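Local coordinates for protein alginate lyase (Paenibacillus sp. FPU-7, PDB 6KFN) that cleaves the polysaccharide alginate as a lyase, probably by beta-elimination, using a right-handed parallel beta-helix fold, at residues I237-Q242 against V270-G275; A266-V271 against N284-A289; A180-D185 against A211-D216; Q252-T257 against A277-A282; N197-G202 against I228-G233. One frame throughout, in Å; residues are numbered along the deposited sequence.

Interaction 1. Residues I237-Q242 against V270-G275; sequences IVDAFQ and VVNAVG. With NA (sodium ion), chain C.
Asn272, Val270 and Phe241 bury the most surface in this contact, which joins two successive coils of the right-handed parallel beta-helix. Strands 241-243 and 269-273 run parallel, with Phe241 paired to Val271 and Gln242 to Asn272. Asn272 N gives a hydrogen bond to Phe241 O at 2.9 Å. At the corner of the coil, the bond from Phe241 N to Val270 O is weak, with an angle of 131° at the hydrogen.

Val270 touches mainly through its carbonyl: its O lies 3.3 Å from Phe241 CD2. The Phe241 ring points into the coil. Ala240 CB sits over the centre of one face, and Val271 CG2 meets the ring edge, 4.3 Å from Phe241 CD2. Phe256 packs against it.

Asn272 lies on the other face of the sheet, beside Gln242. Its CG stands anti to the backbone N (chi1 -175°), which brings ND2 within 3.0 Å of Asp239 OD2. This nearly straight bond leaves in the amide plane of Asn272 but meets the carboxylate from above, the two planes being 80° apart. Gln242 NE2 donates to the same oxygen on its anti lone pair, so two amides grip OD2. Tyr269 N holds OD1. With NE2 engaged, Gln242 OE1 faces the other way and binds a sodium ion at 2.4 Å, with Asp212 OD1, Tyr210 O and three waters.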
# COMPACT_ATOMS: atom_id res chain seq x y z
N ILE A 237 -18.54 5.87 -0.19
CA ILE A 237 -17.57 6.51 -1.09
C ILE A 237 -18.22 7.76 -1.64
O ILE A 237 -19.21 7.69 -2.38
CB ILE A 237 -17.14 5.54 -2.20
CG1 ILE A 237 -16.43 4.34 -1.60
CG2 ILE A 237 -16.27 6.27 -3.23
CD1 ILE A 237 -16.15 3.22 -2.60
N VAL A 238 -17.68 8.91 -1.26
CA VAL A 238 -18.21 10.22 -1.62
C VAL A 238 -17.53 10.81 -2.86
O VAL A 238 -18.16 11.57 -3.59
CB VAL A 238 -18.09 11.16 -0.40
CG1 VAL A 238 -18.38 12.60 -0.79
CG2 VAL A 238 -19.02 10.65 0.70
N ASP A 239 -16.26 10.50 -3.08
CA ASP A 239 -15.46 10.96 -4.21
C ASP A 239 -14.56 9.81 -4.62
O ASP A 239 -14.19 8.99 -3.79
CB ASP A 239 -14.58 12.16 -3.84
CG ASP A 239 -15.33 13.39 -3.41
OD1 ASP A 239 -16.21 13.85 -4.18
OD2 ASP A 239 -15.02 13.91 -2.30
N ALA A 240 -14.14 9.79 -5.89
CA ALA A 240 -13.11 8.81 -6.29
C ALA A 240 -11.78 9.13 -5.61
O ALA A 240 -11.17 8.28 -4.94
CB ALA A 240 -12.93 8.78 -7.80
N PHE A 241 -11.29 10.36 -5.82
CA PHE A 241 -9.99 10.79 -5.35
C PHE A 241 -10.14 12.15 -4.66
O PHE A 241 -10.90 13.00 -5.14
CB PHE A 241 -8.98 10.93 -6.52
CG PHE A 241 -8.93 9.73 -7.44
CD1 PHE A 241 -8.68 8.45 -6.96
CD2 PHE A 241 -9.14 9.89 -8.80
CE1 PHE A 241 -8.61 7.37 -7.81
CE2 PHE A 241 -9.07 8.80 -9.67
CZ PHE A 241 -8.82 7.55 -9.18
N GLN A 242 -9.42 12.33 -3.57
CA GLN A 242 -9.37 13.60 -2.86
C GLN A 242 -7.94 14.06 -2.71
O GLN A 242 -7.00 13.25 -2.72
CB GLN A 242 -10.01 13.47 -1.47
CG GLN A 242 -11.48 13.09 -1.54
CD GLN A 242 -12.10 12.77 -0.21
OE1 GLN A 242 -11.41 12.56 0.79
NE2 GLN A 242 -13.41 12.67 -0.19
N VAL A 270 -14.66 13.12 -9.41
CA VAL A 270 -13.47 12.38 -9.78
C VAL A 270 -12.27 12.81 -8.95
O VAL A 270 -11.59 11.99 -8.34
CB VAL A 270 -13.23 12.49 -11.29
CG1 VAL A 270 -11.97 11.72 -11.68
CG2 VAL A 270 -14.42 11.96 -12.07
N VAL A 271 -12.01 14.14 -8.95
CA VAL A 271 -10.99 14.72 -8.08
C VAL A 271 -11.62 15.85 -7.29
O VAL A 271 -12.08 16.84 -7.89
CB VAL A 271 -9.75 15.24 -8.82
CG1 VAL A 271 -8.74 15.83 -7.82
CG2 VAL A 271 -9.11 14.15 -9.67
N ASN A 272 -11.62 15.71 -5.97
CA ASN A 272 -12.08 16.75 -5.05
C ASN A 272 -10.84 17.26 -4.30
O ASN A 272 -10.38 16.61 -3.35
CB ASN A 272 -13.14 16.20 -4.11
CG ASN A 272 -13.72 17.26 -3.23
OD1 ASN A 272 -13.45 18.47 -3.40
ND2 ASN A 272 -14.57 16.84 -2.31
N ALA A 273 -10.30 18.38 -4.78
CA ALA A 273 -9.11 18.98 -4.20
C ALA A 273 -9.59 20.05 -3.22
O ALA A 273 -10.09 21.10 -3.63
CB ALA A 273 -8.22 19.58 -5.28
N VAL A 274 -9.51 19.75 -1.94
CA VAL A 274 -10.14 20.58 -0.92
C VAL A 274 -9.25 21.76 -0.53
O VAL A 274 -8.06 21.60 -0.27
CB VAL A 274 -10.50 19.71 0.29
CG1 VAL A 274 -11.15 20.53 1.40
CG2 VAL A 274 -11.43 18.57 -0.13
N GLY A 275 -9.84 22.94 -0.43
CA GLY A 275 -9.15 24.07 0.15
C GLY A 275 -8.04 24.58 -0.73
O GLY A 275 -8.25 24.95 -1.89
NA NA C . -11.86 11.58 2.91
O HOH W 1 -10.91 9.61 2.00
O HOH W 2 -9.84 12.15 4.02
O HOH W 3 -12.83 13.53 3.82

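Interaction 2. Residues A266-V271 against N284-A289; sequences AAPYVV and NQRYPA
Arg286 crosses from its strand to the 266-271 turn and carries most of this contact. Its chi1 of -169° carries the chain out from the strand, extended to NE. The last torsion, chi4 at -76°, then turns the guanidinium across Pro268. NH1 of Arg286 bonds Pro268 O at 2.7 Å, almost straight, on a lone pair in the carbonyl plane. NE adds a weak bond to the same oxygen. Arg286 NH2 folds back to Pro288 O at 2.8 Å, meeting that carbonyl from above its plane. Gln265 O and Asn291 O take further bonds from NH1 and NE.

The aliphatic part of the arginine slides past Val270 in the opposite direction. Val270 CG2 rests on Arg286 CG at 3.7 Å. Beside it, Val270 CG1 meets Asn284 CB at 4.4 Å, while the Asn284 amide is held by Asn259 N and other partners. At the other end of the segments, Ala266 CB lies 3.7 Å from Ala289 O.

A leucine in place of Arg286 would probably leave the Pro268 and Pro288 carbonyls without these donors and let the turn move. The arginine ties the end of strand 278-287 to the turn leading into strand 269-273, within one coil, through main-chain carbonyls.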
# COMPACT_ATOMS: atom_id res chain seq x y z
N ALA A 266 -24.40 10.81 -10.26
CA ALA A 266 -23.72 12.03 -10.71
C ALA A 266 -22.98 12.78 -9.59
O ALA A 266 -22.11 13.60 -9.90
CB ALA A 266 -24.72 12.98 -11.37
N ALA A 267 -23.26 12.54 -8.34
CA ALA A 267 -22.74 13.40 -7.29
C ALA A 267 -21.26 13.24 -6.97
O ALA A 267 -20.60 14.27 -6.78
CB ALA A 267 -23.56 13.29 -6.01
N PRO A 268 -20.68 12.04 -6.87
CA PRO A 268 -19.26 11.97 -6.48
C PRO A 268 -18.35 12.71 -7.47
O PRO A 268 -18.57 12.67 -8.68
CB PRO A 268 -18.99 10.46 -6.50
CG PRO A 268 -20.33 9.86 -6.14
CD PRO A 268 -21.33 10.70 -6.88
N TYR A 269 -17.31 13.35 -6.96
CA TYR A 269 -16.31 13.95 -7.84
C TYR A 269 -15.26 12.92 -8.23
O TYR A 269 -14.96 11.98 -7.47
CB TYR A 269 -15.65 15.18 -7.19
CG TYR A 269 -16.53 16.40 -7.31
CD1 TYR A 269 -17.60 16.63 -6.43
CD2 TYR A 269 -16.35 17.29 -8.32
CE1 TYR A 269 -18.43 17.72 -6.60
CE2 TYR A 269 -17.17 18.36 -8.52
CZ TYR A 269 -18.22 18.54 -7.65
OH TYR A 269 -19.09 19.61 -7.79
N VAL A 270 -14.66 13.12 -9.41
CA VAL A 270 -13.47 12.38 -9.78
C VAL A 270 -12.27 12.81 -8.95
O VAL A 270 -11.59 11.99 -8.34
CB VAL A 270 -13.23 12.49 -11.29
CG1 VAL A 270 -11.97 11.72 -11.68
CG2 VAL A 270 -14.42 11.96 -12.07
N VAL A 271 -12.01 14.14 -8.95
CA VAL A 271 -10.99 14.72 -8.08
C VAL A 271 -11.62 15.85 -7.29
O VAL A 271 -12.08 16.84 -7.89
CB VAL A 271 -9.75 15.24 -8.82
CG1 VAL A 271 -8.74 15.83 -7.82
CG2 VAL A 271 -9.11 14.15 -9.67
N ASN A 284 -9.16 11.67 -17.84
CA ASN A 284 -9.92 10.82 -16.93
C ASN A 284 -11.33 10.64 -17.49
O ASN A 284 -11.88 11.52 -18.14
CB ASN A 284 -9.98 11.42 -15.54
CG ASN A 284 -8.59 11.62 -14.96
OD1 ASN A 284 -7.85 10.65 -14.77
ND2 ASN A 284 -8.22 12.85 -14.67
N GLN A 285 -11.88 9.46 -17.28
CA GLN A 285 -13.20 9.07 -17.76
C GLN A 285 -14.07 8.74 -16.56
O GLN A 285 -13.68 7.96 -15.70
CB GLN A 285 -13.09 7.87 -18.69
CG GLN A 285 -12.37 8.14 -19.98
CD GLN A 285 -12.21 6.91 -20.87
OE1 GLN A 285 -11.09 6.56 -21.26
NE2 GLN A 285 -13.32 6.26 -21.21
N ARG A 286 -15.26 9.31 -16.55
CA ARG A 286 -16.23 9.13 -15.46
C ARG A 286 -17.48 8.45 -16.02
O ARG A 286 -17.98 8.88 -17.08
CB ARG A 286 -16.64 10.48 -14.87
CG ARG A 286 -17.43 10.38 -13.58
CD ARG A 286 -18.24 11.63 -13.32
NE ARG A 286 -18.74 11.70 -11.95
CZ ARG A 286 -19.77 11.00 -11.50
NH1 ARG A 286 -20.15 11.12 -10.26
NH2 ARG A 286 -20.43 10.16 -12.26
N TYR A 287 -18.01 7.48 -15.29
CA TYR A 287 -19.29 6.86 -15.59
C TYR A 287 -20.14 6.91 -14.34
O TYR A 287 -19.63 6.60 -13.26
CB TYR A 287 -19.09 5.40 -15.98
CG TYR A 287 -18.31 5.20 -17.21
CD1 TYR A 287 -16.91 5.13 -17.22
CD2 TYR A 287 -18.94 5.06 -18.42
CE1 TYR A 287 -16.22 4.90 -18.35
CE2 TYR A 287 -18.23 4.83 -19.57
CZ TYR A 287 -16.89 4.76 -19.52
OH TYR A 287 -16.14 4.52 -20.66
N PRO A 288 -21.44 7.22 -14.42
CA PRO A 288 -22.11 7.86 -15.56
C PRO A 288 -21.56 9.31 -15.69
O PRO A 288 -20.60 9.71 -15.04
CB PRO A 288 -23.57 7.84 -15.11
CG PRO A 288 -23.49 8.04 -13.62
CD PRO A 288 -22.31 7.18 -13.22
N ALA A 289 -22.21 10.10 -16.54
CA ALA A 289 -21.93 11.52 -16.54
C ALA A 289 -22.16 12.09 -15.14
O ALA A 289 -23.05 11.66 -14.40
CB ALA A 289 -22.88 12.22 -17.51

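Interaction 3. Residues A180-D185 against A211-D216; sequences AAEHID and ADSFID. With NA (sodium ion), chain B; NA (sodium ion), chain C.
The carboxylates of Asp185 and Asp216 lie side by side, pointing the same way, with their planes 13° apart. Asp185 OD1 is 4.0 Å from Asp216 CB. The flat end of Glu182 packs differently: Ala211 CB lies over its carboxylate, 3.7 Å from CD. Glu182 OE2 comes within 4.1 Å of Asp216 OD2. A bend in the Glu182 chain (chi2 88°) brings the carboxylate over Ala211.

Asp185 and Asp216 lie on one face of the parallel sheet that joins two coils of the right-handed beta-helix, with Glu182 from the preceding loop beside them. On the inner face, Ile184 and Ile215 pack together, with Phe200 touching both. Between the strands, Ile184 N bonds Phe214 O at 3.1 Å and Asp216 N bonds Ile184 O. Next to the strands, Ala181 CB meets Ala211 CB at 3.6 Å.

Two sodium ions sit on the acidic face. Glu182 OE1 and Asp185 OD2 each bind the first at 2.5 Å, and Glu147 completes its protein ligands. The second takes Asp212 OD1 at 2.4 Å. One water on this second ion also donates to Glu182 OE2 and Ser213 OG and accepts from Asp212 N. It therefore links Glu182, a ligand of the first ion, to the second ion. Another water of the second ion donates to Asp216 OD2.

Lys218 forms salt bridges with both Asp185 and Asp216, Lys187 reaches Asp185 OD2, and His244 bonds Asp216 OD1. The close approach of so many carboxylates is likely to depend on the opposite charge of the sodium ions and lysines.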
# COMPACT_ATOMS: atom_id res chain seq x y z
N ALA A 180 -11.26 -1.31 4.54
CA ALA A 180 -12.20 -0.52 5.30
C ALA A 180 -11.94 0.99 5.20
O ALA A 180 -12.90 1.78 5.35
CB ALA A 180 -12.16 -0.90 6.79
N ALA A 181 -10.70 1.42 5.03
CA ALA A 181 -10.38 2.82 4.87
C ALA A 181 -10.01 3.07 3.41
O ALA A 181 -10.43 2.33 2.53
CB ALA A 181 -9.34 3.27 5.90
N GLU A 182 -9.26 4.16 3.14
CA GLU A 182 -8.88 4.37 1.75
C GLU A 182 -8.10 3.18 1.23
O GLU A 182 -7.31 2.56 1.94
CB GLU A 182 -8.00 5.62 1.56
CG GLU A 182 -8.63 6.93 1.95
CD GLU A 182 -8.44 7.32 3.40
OE1 GLU A 182 -7.93 6.56 4.21
OE2 GLU A 182 -8.85 8.52 3.67
N HIS A 183 -8.25 2.91 -0.06
CA HIS A 183 -7.35 1.97 -0.71
C HIS A 183 -5.91 2.42 -0.60
O HIS A 183 -5.03 1.61 -0.33
CB HIS A 183 -7.79 1.70 -2.15
CG HIS A 183 -9.03 0.89 -2.20
ND1 HIS A 183 -9.46 0.27 -3.36
CD2 HIS A 183 -9.87 0.50 -1.20
CE1 HIS A 183 -10.57 -0.39 -3.06
NE2 HIS A 183 -10.85 -0.26 -1.78
N ILE A 184 -5.67 3.72 -0.82
CA ILE A 184 -4.34 4.29 -0.71
C ILE A 184 -4.47 5.64 -0.00
O ILE A 184 -5.23 6.50 -0.44
CB ILE A 184 -3.63 4.47 -2.04
CG1 ILE A 184 -3.64 3.14 -2.83
CG2 ILE A 184 -2.20 4.97 -1.83
CD1 ILE A 184 -3.23 3.27 -4.25
N ASP A 185 -3.72 5.81 1.09
CA ASP A 185 -3.68 7.07 1.85
C ASP A 185 -2.25 7.57 1.78
O ASP A 185 -1.35 6.92 2.31
CB ASP A 185 -4.17 6.84 3.27
CG ASP A 185 -4.42 8.11 4.04
OD1 ASP A 185 -4.24 9.19 3.50
OD2 ASP A 185 -4.85 7.98 5.23
N ALA A 211 -12.54 8.23 5.81
CA ALA A 211 -12.07 7.39 4.71
C ALA A 211 -13.24 7.11 3.77
O ALA A 211 -14.03 6.18 3.96
CB ALA A 211 -11.46 6.10 5.23
N ASP A 212 -13.36 7.96 2.76
CA ASP A 212 -14.56 8.03 1.93
C ASP A 212 -14.21 8.24 0.46
O ASP A 212 -15.03 8.71 -0.33
CB ASP A 212 -15.54 9.07 2.46
CG ASP A 212 -15.01 10.48 2.47
OD1 ASP A 212 -13.91 10.76 1.97
OD2 ASP A 212 -15.73 11.34 3.05
N SER A 213 -13.02 7.81 0.07
CA SER A 213 -12.57 7.87 -1.32
C SER A 213 -11.61 6.70 -1.55
O SER A 213 -11.09 6.10 -0.60
CB SER A 213 -11.89 9.20 -1.64
OG SER A 213 -10.72 9.38 -0.83
N PHE A 214 -11.35 6.38 -2.82
CA PHE A 214 -10.34 5.36 -3.12
C PHE A 214 -8.95 5.78 -2.65
O PHE A 214 -8.19 4.97 -2.11
CB PHE A 214 -10.26 5.05 -4.62
CG PHE A 214 -11.55 4.64 -5.30
CD1 PHE A 214 -12.28 3.52 -4.89
CD2 PHE A 214 -12.00 5.36 -6.39
CE1 PHE A 214 -13.45 3.18 -5.56
CE2 PHE A 214 -13.15 5.00 -7.05
CZ PHE A 214 -13.88 3.91 -6.64
N ILE A 215 -8.60 7.04 -2.95
CA ILE A 215 -7.30 7.58 -2.62
C ILE A 215 -7.53 8.94 -1.97
O ILE A 215 -8.37 9.72 -2.41
CB ILE A 215 -6.39 7.76 -3.88
CG1 ILE A 215 -6.30 6.44 -4.65
CG2 ILE A 215 -5.02 8.28 -3.45
CD1 ILE A 215 -5.44 6.51 -5.90
N ASP A 216 -6.75 9.23 -0.93
CA ASP A 216 -6.62 10.58 -0.39
C ASP A 216 -5.15 10.96 -0.54
O ASP A 216 -4.28 10.23 -0.09
CB ASP A 216 -7.06 10.69 1.06
CG ASP A 216 -7.24 12.12 1.55
OD1 ASP A 216 -7.23 13.05 0.71
OD2 ASP A 216 -7.41 12.27 2.78
NA NA B . -6.85 7.11 6.39
NA NA C . -11.86 11.58 2.91
O HOH W 1 -10.91 9.61 2.00
O HOH W 4 -8.01 9.14 5.98
O HOH W 2 -9.84 12.15 4.02
O HOH W 5 -5.80 7.96 8.41
O HOH W 6 -8.85 6.56 7.60
O HOH W 3 -12.83 13.53 3.82

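Interaction 4. Residues Q252-T257 against A277-A282; sequences QNATFT and ATASAA
Strands 254-257 and 278-287 form a parallel pair in one wall of the protein, with Ala254 beside Ala279 and Phe256 beside Ala281. The pairing begins at the Thr278 hydroxyl. Thr278 OG1 donates to Gln252 OE1 at 2.7 Å and accepts from Asn253 N at 3.0 Å. The hydroxyl sits between its own backbone N and carbonyl carbon (chi1 59°), facing the start of the other strand. It meets the Gln252 carbonyl from well above its plane. Gln252 curls back to it through a bend at chi2 (-63°), while its NE2 is held by Trp250 O and Asp276 O.

The backbone bonds follow in series. Ala254 N binds Thr278 O, Ser280 N binds Ala254 O at 2.8 Å, Phe256 N binds Ser280 O, and Ala282 N binds Phe256 O.

The two strands belong to successive coils of the right-handed beta-helix, and Ala254, Phe256, Ala279 and Ala281 face its interior. Phe256 turns its ring edge to Ala279, with CE1 4.0 Å from CB. On the outer face, one water donates to Asn253 OD1 at 2.7 Å and to Ala254 O at 3.2 Å. It accepts from Ser280 OG, less certainly, since Ser280 has two conformers.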
# COMPACT_ATOMS: atom_id res chain seq x y z
N GLN A 252 -0.02 19.26 -2.67
CA GLN A 252 0.29 20.08 -3.81
C GLN A 252 0.74 19.25 -4.99
O GLN A 252 1.45 18.24 -4.86
CB GLN A 252 1.34 21.14 -3.50
CG GLN A 252 0.95 22.05 -2.34
CD GLN A 252 -0.30 22.85 -2.62
OE1 GLN A 252 -0.48 23.47 -3.66
NE2 GLN A 252 -1.22 22.86 -1.66
N ASN A 253 0.41 19.74 -6.19
CA ASN A 253 0.91 19.17 -7.42
C ASN A 253 0.59 17.69 -7.54
O ASN A 253 1.44 16.89 -7.91
CB ASN A 253 2.41 19.43 -7.62
CG ASN A 253 2.88 19.08 -9.01
OD1 ASN A 253 2.18 19.37 -10.01
ND2 ASN A 253 4.05 18.49 -9.13
N ALA A 254 -0.64 17.31 -7.23
CA ALA A 254 -1.12 15.96 -7.51
C ALA A 254 -1.56 15.88 -8.97
O ALA A 254 -2.21 16.79 -9.46
CB ALA A 254 -2.31 15.62 -6.63
N THR A 255 -1.17 14.86 -9.69
CA THR A 255 -1.52 14.70 -11.09
C THR A 255 -2.39 13.45 -11.26
O THR A 255 -2.02 12.39 -10.79
CB THR A 255 -0.26 14.58 -11.95
OG1 THR A 255 0.53 15.74 -11.79
CG2 THR A 255 -0.60 14.34 -13.42
N PHE A 256 -3.52 13.61 -11.96
CA PHE A 256 -4.46 12.53 -12.21
C PHE A 256 -4.67 12.41 -13.71
O PHE A 256 -5.31 13.28 -14.31
CB PHE A 256 -5.82 12.81 -11.55
CG PHE A 256 -5.76 12.88 -10.05
CD1 PHE A 256 -5.45 14.07 -9.39
CD2 PHE A 256 -6.01 11.75 -9.27
CE1 PHE A 256 -5.39 14.13 -8.01
CE2 PHE A 256 -5.94 11.81 -7.88
CZ PHE A 256 -5.65 13.00 -7.25
N THR A 257 -4.13 11.36 -14.32
CA THR A 257 -4.27 11.20 -15.76
C THR A 257 -4.72 9.80 -16.11
O THR A 257 -4.26 8.81 -15.56
CB THR A 257 -3.01 11.55 -16.54
OG1 THR A 257 -1.97 10.73 -16.10
CG2 THR A 257 -2.63 12.99 -16.34
N ALA A 277 -5.48 22.72 -1.71
CA ALA A 277 -4.82 21.63 -2.40
C ALA A 277 -4.76 21.93 -3.90
O ALA A 277 -5.67 22.55 -4.44
CB ALA A 277 -5.59 20.34 -2.17
N THR A 278 -3.71 21.45 -4.58
CA THR A 278 -3.63 21.66 -6.02
C THR A 278 -3.43 20.34 -6.75
O THR A 278 -2.71 19.44 -6.30
CB THR A 278 -2.52 22.66 -6.41
OG1 THR A 278 -1.25 22.20 -5.94
CG2 THR A 278 -2.83 24.06 -5.89
N ALA A 279 -4.06 20.28 -7.93
CA ALA A 279 -3.97 19.12 -8.78
C ALA A 279 -4.04 19.53 -10.22
O ALA A 279 -4.55 20.59 -10.58
CB ALA A 279 -5.11 18.14 -8.45
N SER A 280 -3.60 18.63 -11.08
CA SER A 280 -3.77 18.69 -12.52
C SER A 280 -4.46 17.41 -12.95
O SER A 280 -4.24 16.35 -12.36
CB SER A 280 -2.43 18.84 -13.25
OG SER A 280 -1.71 19.98 -12.82
N ALA A 281 -5.26 17.50 -14.02
CA ALA A 281 -6.03 16.34 -14.46
C ALA A 281 -6.18 16.38 -15.97
O ALA A 281 -6.40 17.44 -16.57
CB ALA A 281 -7.37 16.34 -13.77
N ALA A 282 -6.09 15.21 -16.59
CA ALA A 282 -6.32 15.07 -18.02
C ALA A 282 -6.65 13.63 -18.35
O ALA A 282 -6.11 12.71 -17.74
CB ALA A 282 -5.10 15.49 -18.84
O HOH W 7 -0.45 19.14 -10.66

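Interaction 5. Residues N197-G202 against I228-G233; sequences NSVFNG and IGYRNG
Ser198 opens the pairing: its O accepts a hydrogen bond from Ile228 N at 2.9 Å. Its hydroxyl is turned away from this partner, toward Glu196 O and Val173 N. Val199 comes next and points to the outer face, like Ile228 and Tyr230. Its CG1 is swung away from its own backbone N (chi1 -180°), which puts the methyl against the Tyr230 ring edge, 3.7 Å from CE2. The ring of Tyr262 meets Tyr230 nearly parallel, with planes about 10° apart. A serine in place of Tyr230 would probably leave Val199 CG1 without the ring edge it packs on, and Tyr262 without its ring partner.

Phe200 uses both backbone groups. Its N bonds Ile228 O at 2.8 Å, and its O accepts from Tyr230 N at the same length. The pair is thus a regular parallel one between successive coils of the right-handed beta-helix, and Phe200 points into the coil. There Phe200 CD2 lies 3.7 Å from Ile228 O. Gly229 has no side chain, and the Phe200 ring meets its CA.

Asn201 returns to the outer face. Its OD1 is 2.9 Å from Asn232 ND2, with the two amide planes almost perpendicular. Thr203 N donates to Asn201 OD1, and Asn232 ND2 bonds Thr203 OG1. Gly202 ends the segment as the chain leaves the strand. Its N bonds Tyr230 O at 2.8 Å.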
# COMPACT_ATOMS: atom_id res chain seq x y z
N ASN A 197 -1.83 1.87 -13.00
CA ASN A 197 -2.26 0.59 -13.57
C ASN A 197 -2.97 -0.31 -12.56
O ASN A 197 -2.89 -1.54 -12.68
CB ASN A 197 -1.08 -0.15 -14.22
CG ASN A 197 -0.33 0.70 -15.19
OD1 ASN A 197 -0.88 1.48 -15.89
ND2 ASN A 197 0.98 0.50 -15.25
N SER A 198 -3.63 0.28 -11.59
CA SER A 198 -4.21 -0.44 -10.48
C SER A 198 -5.75 -0.44 -10.58
O SER A 198 -6.33 0.29 -11.36
CB SER A 198 -3.70 0.14 -9.16
OG SER A 198 -2.29 -0.11 -9.04
N VAL A 199 -6.36 -1.31 -9.77
CA VAL A 199 -7.80 -1.51 -9.80
C VAL A 199 -8.32 -1.45 -8.37
O VAL A 199 -7.83 -2.17 -7.50
CB VAL A 199 -8.21 -2.84 -10.46
CG1 VAL A 199 -9.74 -2.98 -10.46
CG2 VAL A 199 -7.65 -2.92 -11.87
N PHE A 200 -9.32 -0.59 -8.15
CA PHE A 200 -9.89 -0.34 -6.83
C PHE A 200 -11.31 -0.89 -6.79
O PHE A 200 -12.20 -0.39 -7.48
CB PHE A 200 -9.89 1.16 -6.54
CG PHE A 200 -8.57 1.83 -6.82
CD1 PHE A 200 -7.37 1.28 -6.36
CD2 PHE A 200 -8.51 2.98 -7.59
CE1 PHE A 200 -6.15 1.88 -6.69
CE2 PHE A 200 -7.30 3.59 -7.90
CZ PHE A 200 -6.12 3.04 -7.45
N ASN A 201 -11.53 -1.91 -5.96
CA ASN A 201 -12.86 -2.45 -5.70
C ASN A 201 -13.35 -1.81 -4.42
O ASN A 201 -12.94 -2.18 -3.32
CB ASN A 201 -12.81 -3.97 -5.59
CG ASN A 201 -14.17 -4.57 -5.30
OD1 ASN A 201 -15.09 -3.86 -4.86
ND2 ASN A 201 -14.30 -5.86 -5.50
N GLY A 202 -14.19 -0.79 -4.56
CA GLY A 202 -14.62 0.02 -3.43
C GLY A 202 -15.57 -0.64 -2.46
O GLY A 202 -15.84 -0.05 -1.40
N ILE A 228 -8.25 2.14 -12.51
CA ILE A 228 -9.69 1.93 -12.64
C ILE A 228 -10.28 1.81 -11.24
O ILE A 228 -9.79 1.00 -10.44
CB ILE A 228 -10.02 0.65 -13.45
CG1 ILE A 228 -9.42 0.74 -14.84
CG2 ILE A 228 -11.54 0.45 -13.50
CD1 ILE A 228 -9.45 -0.60 -15.61
N GLY A 229 -11.32 2.60 -10.96
CA GLY A 229 -12.01 2.51 -9.68
C GLY A 229 -13.48 2.18 -9.83
O GLY A 229 -14.17 2.78 -10.66
N TYR A 230 -13.94 1.24 -9.01
CA TYR A 230 -15.33 0.79 -8.99
C TYR A 230 -15.94 1.15 -7.65
O TYR A 230 -15.59 0.56 -6.61
CB TYR A 230 -15.40 -0.74 -9.19
CG TYR A 230 -14.87 -1.21 -10.50
CD1 TYR A 230 -15.61 -1.08 -11.65
CD2 TYR A 230 -13.64 -1.84 -10.60
CE1 TYR A 230 -15.15 -1.54 -12.87
CE2 TYR A 230 -13.17 -2.33 -11.80
CZ TYR A 230 -13.95 -2.19 -12.95
OH TYR A 230 -13.52 -2.64 -14.18
N ARG A 231 -16.88 2.08 -7.64
CA ARG A 231 -17.59 2.41 -6.40
C ARG A 231 -18.55 1.29 -5.97
O ARG A 231 -18.81 1.10 -4.79
CB ARG A 231 -18.31 3.74 -6.57
CG ARG A 231 -19.11 4.21 -5.37
CD ARG A 231 -19.54 5.65 -5.59
NE ARG A 231 -20.46 6.19 -4.59
CZ ARG A 231 -21.77 6.01 -4.57
NH1 ARG A 231 -22.36 5.23 -5.45
NH2 ARG A 231 -22.52 6.64 -3.66
N ASN A 232 -19.09 0.56 -6.97
CA ASN A 232 -19.96 -0.59 -6.71
C ASN A 232 -21.17 -0.22 -5.83
O ASN A 232 -21.64 -1.04 -5.04
CB ASN A 232 -19.20 -1.77 -6.15
CG ASN A 232 -18.30 -2.42 -7.16
OD1 ASN A 232 -18.48 -2.33 -8.37
ND2 ASN A 232 -17.26 -3.09 -6.65
N GLY A 233 -21.67 0.99 -6.00
CA GLY A 233 -22.85 1.39 -5.25
C GLY A 233 -22.62 1.69 -3.79
O GLY A 233 -23.59 1.88 -3.05

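In the fold
Interactions 1, 3, 4 and 5 pair strands of neighbouring coils in the C-terminal half of the beta-helix; interaction 2 joins two parts of one coil. Along the chain, interactions 3 and 5 interleave and close before interaction 1 opens. Interaction 4 interleaves with interactions 1 and 2, and interaction 2 begins on the stretch where interaction 1 ends. Interactions 1 and 3 lie in the same parallel sheet, where strands 215-217 and 241-243 are adjacent. Their centres are about 10 Å apart, and they share one sodium ion and three of its waters. Interactions 4 and 5, about 19 Å apart between centres, do not touch. Interactions 1 and 3 hold the sodium-bearing face; the others join the remaining walls of these last coils.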